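Local coordinates for protein ATP phosphoribosyltransferase (Thermotoga maritima, PDB 1O63) that probably catalyses the condensation of ATP with 5-phosphoribose 1-diphosphate to N'-(5'-phosphoribosyl)-ATP, the first step of histidine biosynthesis, at residues R97-E101 / G102-I106; E135-I139 / A140-D144. One frame throughout, in Å; residues are numbered along the deposited sequence.

Both contacts sit far out in one lobe of the molecule, the lobe reached by the long strands 81-94 and 161-176 of this periplasmic-binding-protein-like fold. Contact 1 comes first, in the loop leading from strand 81-94 into strand 104-108; contact 2 follows where helix 136-140 ends and turns towards strand 145-150. Their centres are about 12 Å apart, and strands 104-108 and 145-150 run side by side and parallel in the shared sheet. Arg105 joins the two: its NH2 lies 2.8 Å from Gly141 O, a probable hydrogen bond, and its NE forms a salt bridge with Asp144. Two connecting loops are thereby tied together at one end of the paired strands.

Contact 1: residues R97-E101 / G102-I106; sequences RGIPE and GEKRI
Lys104 doubles back on the loop it has just left, because its side chain turns sharply at two places. It bends at CG, where chi2 of 132° lies well off the staggered values, and again near its end, where chi4 of 75° brings NZ to the carbonyl oxygens of Pro100 and Gly102. The arrangement is a strand-to-strand loop of the periplasmic-binding-protein-like fold, bridged by a lysine side chain: the loop follows strand 81-94, and Lys104 is the first residue of strand 104-108. NZ donates 2.9 Å to Pro100 O, from a position tilted out of that carbonyl's plane. A second bond, 2.8 Å from NZ to Gly102 O, lies in the carbonyl plane, with a C=O...N angle of 157°. One ammonium group thus grips the carbonyls on both sides of Glu101 and holds the turn together; Glu101 O is itself 3.4 Å from NZ. The two carbonyl oxygens that accept from it would probably help to stabilise the positive charge of this buried residue. Trp123 adds a cation-pi contact, and also touches Ile99. A methionine in place of Lys104 would probably leave Pro100 O and Gly102 O without their shared donor, and the loop less firmly held where it turns at Glu101. The aliphatic part of the lysine is used as well. Lys104 CG lies over the face of the proline ring, 4.3 Å from Pro100 CD. Ile99 sets its CG2 branch anti to the backbone N, and this methyl reaches across the lysine chain at an oblique angle. The packing is tightest there, with Ile99 CG2 only 3.4 Å from Lys104 CE, the carbon that carries the ammonium.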
loop_
_atom_site.group_PDB
_atom_site.type_symbol
_atom_site.label_atom_id
_atom_site.label_comp_id
_atom_site.label_asym_id
_atom_site.label_seq_id
_atom_site.Cartn_x
_atom_site.Cartn_y
_atom_site.Cartn_z
ATOM N N ARG A 97 -20.547 -12.252 17.385
ATOM C CA ARG A 97 -19.887 -11.651 18.537
ATOM C C ARG A 97 -20.422 -10.288 18.894
ATOM O O ARG A 97 -20.777 -10.011 20.064
ATOM C CB ARG A 97 -18.371 -11.691 18.430
ATOM C CG ARG A 97 -17.681 -11.695 19.791
ATOM C CD ARG A 97 -16.177 -11.676 19.702
ATOM N NE ARG A 97 -15.623 -12.846 19.052
ATOM C CZ ARG A 97 -14.375 -12.934 18.594
ATOM N NH1 ARG A 97 -13.946 -14.049 18.007
ATOM N NH2 ARG A 97 -13.562 -11.890 18.726
ATOM N N GLY A 98 -20.520 -9.381 17.933
ATOM C CA GLY A 98 -21.003 -8.031 18.229
ATOM C C GLY A 98 -19.829 -7.067 18.400
ATOM O O GLY A 98 -18.715 -7.343 17.915
ATOM N N ILE A 99 -20.052 -6.054 19.226
ATOM C CA ILE A 99 -19.072 -5.021 19.534
ATOM C C ILE A 99 -18.745 -5.052 21.033
ATOM O O ILE A 99 -19.658 -4.995 21.860
ATOM C CB ILE A 99 -19.699 -3.615 19.274
ATOM C CG1 ILE A 99 -20.589 -3.582 18.050
ATOM C CG2 ILE A 99 -18.621 -2.547 19.235
ATOM C CD1 ILE A 99 -19.928 -3.637 16.713
ATOM N N PRO A 100 -17.484 -5.149 21.402
ATOM C CA PRO A 100 -17.092 -5.097 22.811
ATOM C C PRO A 100 -17.571 -3.787 23.436
ATOM O O PRO A 100 -17.654 -2.762 22.757
ATOM C CB PRO A 100 -15.580 -5.145 22.777
ATOM C CG PRO A 100 -15.217 -5.696 21.440
ATOM C CD PRO A 100 -16.312 -5.223 20.496
ATOM N N GLU A 101 -17.844 -3.801 24.730
ATOM C CA GLU A 101 -18.338 -2.640 25.442
ATOM C C GLU A 101 -17.258 -1.622 25.752
ATOM O O GLU A 101 -17.521 -0.416 25.799
ATOM C CB GLU A 101 -19.016 -3.103 26.753
ATOM C CG GLU A 101 -20.409 -3.682 26.516
ATOM C CD GLU A 101 -21.192 -3.851 27.804
ATOM O OE1 GLU A 101 -20.595 -4.218 28.839
ATOM O OE2 GLU A 101 -22.423 -3.612 27.795
ATOM N N GLY A 102 -16.026 -2.065 25.931
ATOM C CA GLY A 102 -14.927 -1.164 26.253
ATOM C C GLY A 102 -14.251 -0.624 24.997
ATOM O O GLY A 102 -14.894 -0.328 23.989
ATOM N N GLU A 103 -12.930 -0.550 25.056
ATOM C CA GLU A 103 -12.123 -0.034 23.949
ATOM C C GLU A 103 -12.175 -1.020 22.782
ATOM O O GLU A 103 -12.171 -2.229 22.958
ATOM C CB GLU A 103 -10.705 0.216 24.454
ATOM C CG GLU A 103 -9.685 0.607 23.407
ATOM C CD GLU A 103 -8.279 0.698 23.987
ATOM O OE1 GLU A 103 -7.727 1.822 23.989
ATOM O OE2 GLU A 103 -7.742 -0.330 24.434
ATOM N N LYS A 104 -12.455 -0.507 21.575
ATOM C CA LYS A 104 -12.598 -1.413 20.429
ATOM C C LYS A 104 -11.344 -1.460 19.580
ATOM O O LYS A 104 -10.844 -0.433 19.116
ATOM C CB LYS A 104 -13.837 -1.017 19.640
ATOM C CG LYS A 104 -15.122 -1.103 20.477
ATOM C CD LYS A 104 -15.947 0.174 20.300
ATOM C CE LYS A 104 -17.306 0.026 20.970
ATOM N NZ LYS A 104 -17.153 0.123 22.457
ATOM N N ARG A 105 -10.777 -2.656 19.395
ATOM C CA ARG A 105 -9.585 -2.796 18.553
ATOM C C ARG A 105 -10.063 -3.009 17.095
ATOM O O ARG A 105 -10.871 -3.898 16.855
ATOM C CB ARG A 105 -8.755 -4.005 19.001
ATOM C CG ARG A 105 -8.201 -3.904 20.421
ATOM C CD ARG A 105 -7.348 -5.143 20.758
ATOM N NE ARG A 105 -8.029 -6.371 20.388
ATOM C CZ ARG A 105 -7.461 -7.530 20.073
ATOM N NH1 ARG A 105 -8.209 -8.574 19.744
ATOM N NH2 ARG A 105 -6.143 -7.685 20.121
ATOM N N ILE A 106 -9.745 -2.058 16.218
ATOM C CA ILE A 106 -10.202 -2.129 14.832
ATOM C C ILE A 106 -8.981 -2.090 13.896
ATOM O O ILE A 106 -8.271 -1.088 13.931
ATOM C CB ILE A 106 -11.106 -0.941 14.459
ATOM C CG1 ILE A 106 -12.169 -0.706 15.547
ATOM C CG2 ILE A 106 -11.737 -1.143 13.102
ATOM C CD1 ILE A 106 -13.101 0.464 15.282
#

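Contact 2: residues E135-I139 / A140-D144; sequences ELAPI and AGLSD
Ala137 O takes two backbone donors from beyond the helix end: Leu142 N at 2.8 Å and, more weakly, Ser143 N at 3.3 Å. The first of these bonds belongs to a Schellman motif, which finishes helix 136-140 ahead of strand 145-150. Its companion runs from Gly141 N to Pro138 O, 2.9 Å long, with the donor well above the carbonyl plane. The chain reverses at Gly141, the residue of positive phi (87°), where a side chain would be pressed against the carbonyl oxygen of Ala140. One residue earlier, Ala140 N bonds to Leu136 O in the ordinary helical pattern, nearly in line with the carbonyl.

Ala137 CB meets two residues of the returning chain, Leu142 CD1 at 3.7 Å and Ser143 OG at 3.4 Å, in directions roughly at right angles. Leu142 presents that methyl because its CG stands anti to the backbone N (chi1 -166°), and on its other contacts the side chain packs against Leu130 and against His56 of the second subunit. Ala140 and Leu136 likewise meet the second subunit, at its Phe43 and Tyr53, so the short helix forms part of the dimer contact. The hydroxyl of Ser143 hydrogen-bonds to Leu145 O, at the start of the next strand, while lying over one face of the Pro138 ring, 3.9 Å from CG. On the same side of that ring, the CA-H of Pro138 points almost straight at Ser143 O, with CA and O 3.2 Å apart and an angle of 165° at the hydrogen.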
loop_
_atom_site.group_PDB
_atom_site.type_symbol
_atom_site.label_atom_id
_atom_site.label_comp_id
_atom_site.label_asym_id
_atom_site.label_seq_id
_atom_site.Cartn_x
_atom_site.Cartn_y
_atom_site.Cartn_z
ATOM N N GLU A 135 -9.028 -8.975 6.649
ATOM C CA GLU A 135 -9.932 -9.981 7.174
ATOM C C GLU A 135 -9.262 -11.019 8.060
ATOM O O GLU A 135 -9.960 -11.677 8.856
ATOM C CB GLU A 135 -10.753 -10.616 6.066
ATOM C CG GLU A 135 -9.997 -11.558 5.162
ATOM C CD GLU A 135 -9.215 -10.833 4.076
ATOM O OE1 GLU A 135 -9.354 -9.609 3.935
ATOM O OE2 GLU A 135 -8.478 -11.503 3.325
ATOM N N LEU A 136 -7.957 -11.137 8.065
ATOM C CA LEU A 136 -7.215 -12.028 8.953
ATOM C C LEU A 136 -7.146 -11.485 10.379
ATOM O O LEU A 136 -7.032 -12.267 11.330
ATOM C CB LEU A 136 -5.794 -12.203 8.410
ATOM C CG LEU A 136 -4.784 -12.971 9.239
ATOM C CD1 LEU A 136 -5.286 -14.385 9.504
ATOM C CD2 LEU A 136 -3.420 -13.006 8.549
ATOM N N ALA A 137 -7.267 -10.177 10.602
ATOM C CA ALA A 137 -7.103 -9.619 11.945
ATOM C C ALA A 137 -7.941 -10.208 13.049
ATOM O O ALA A 137 -7.398 -10.581 14.111
ATOM C CB ALA A 137 -7.235 -8.088 11.896
ATOM N N PRO A 138 -9.246 -10.311 12.936
ATOM C CA PRO A 138 -10.093 -10.866 14.002
ATOM C C PRO A 138 -9.751 -12.302 14.344
ATOM O O PRO A 138 -9.425 -12.631 15.493
ATOM C CB PRO A 138 -11.503 -10.700 13.462
ATOM C CG PRO A 138 -11.399 -9.559 12.488
ATOM C CD PRO A 138 -10.061 -9.834 11.789
ATOM N N ILE A 139 -9.643 -13.184 13.353
ATOM C CA ILE A 139 -9.263 -14.583 13.612
ATOM C C ILE A 139 -7.880 -14.751 14.155
ATOM O O ILE A 139 -7.617 -15.672 14.986
ATOM C CB ILE A 139 -9.533 -15.424 12.336
ATOM C CG1 ILE A 139 -11.058 -15.552 12.139
ATOM C CG2 ILE A 139 -8.907 -16.794 12.466
ATOM C CD1 ILE A 139 -11.458 -16.020 10.754
ATOM N N ALA A 140 -6.914 -13.859 13.873
ATOM C CA ALA A 140 -5.611 -13.942 14.502
ATOM C C ALA A 140 -5.602 -13.364 15.918
ATOM O O ALA A 140 -4.567 -13.439 16.612
ATOM C CB ALA A 140 -4.530 -13.206 13.688
ATOM N N GLY A 141 -6.659 -12.658 16.311
ATOM C CA GLY A 141 -6.673 -12.033 17.642
ATOM C C GLY A 141 -6.042 -10.645 17.619
ATOM O O GLY A 141 -5.734 -10.074 18.653
ATOM N N LEU A 142 -5.831 -10.109 16.421
ATOM C CA LEU A 142 -5.181 -8.784 16.294
ATOM C C LEU A 142 -6.216 -7.688 16.529
ATOM O O LEU A 142 -5.912 -6.641 17.072
ATOM C CB LEU A 142 -4.603 -8.674 14.898
ATOM C CG LEU A 142 -3.625 -7.619 14.504
ATOM C CD1 LEU A 142 -4.155 -6.701 13.419
ATOM C CD2 LEU A 142 -3.046 -6.843 15.677
ATOM N N SER A 143 -7.473 -7.958 16.132
ATOM C CA SER A 143 -8.492 -6.943 16.358
ATOM C C SER A 143 -9.831 -7.592 16.690
ATOM O O SER A 143 -10.005 -8.796 16.467
ATOM C CB SER A 143 -8.647 -6.027 15.123
ATOM O OG SER A 143 -9.349 -6.661 14.068
ATOM N N ASP A 144 -10.725 -6.757 17.202
ATOM C CA ASP A 144 -12.079 -7.206 17.486
ATOM C C ASP A 144 -12.905 -7.082 16.211
ATOM O O ASP A 144 -13.782 -7.876 15.891
ATOM C CB ASP A 144 -12.653 -6.337 18.613
ATOM C CG ASP A 144 -11.909 -6.533 19.933
ATOM O OD1 ASP A 144 -12.027 -7.634 20.488
ATOM O OD2 ASP A 144 -11.251 -5.594 20.428
#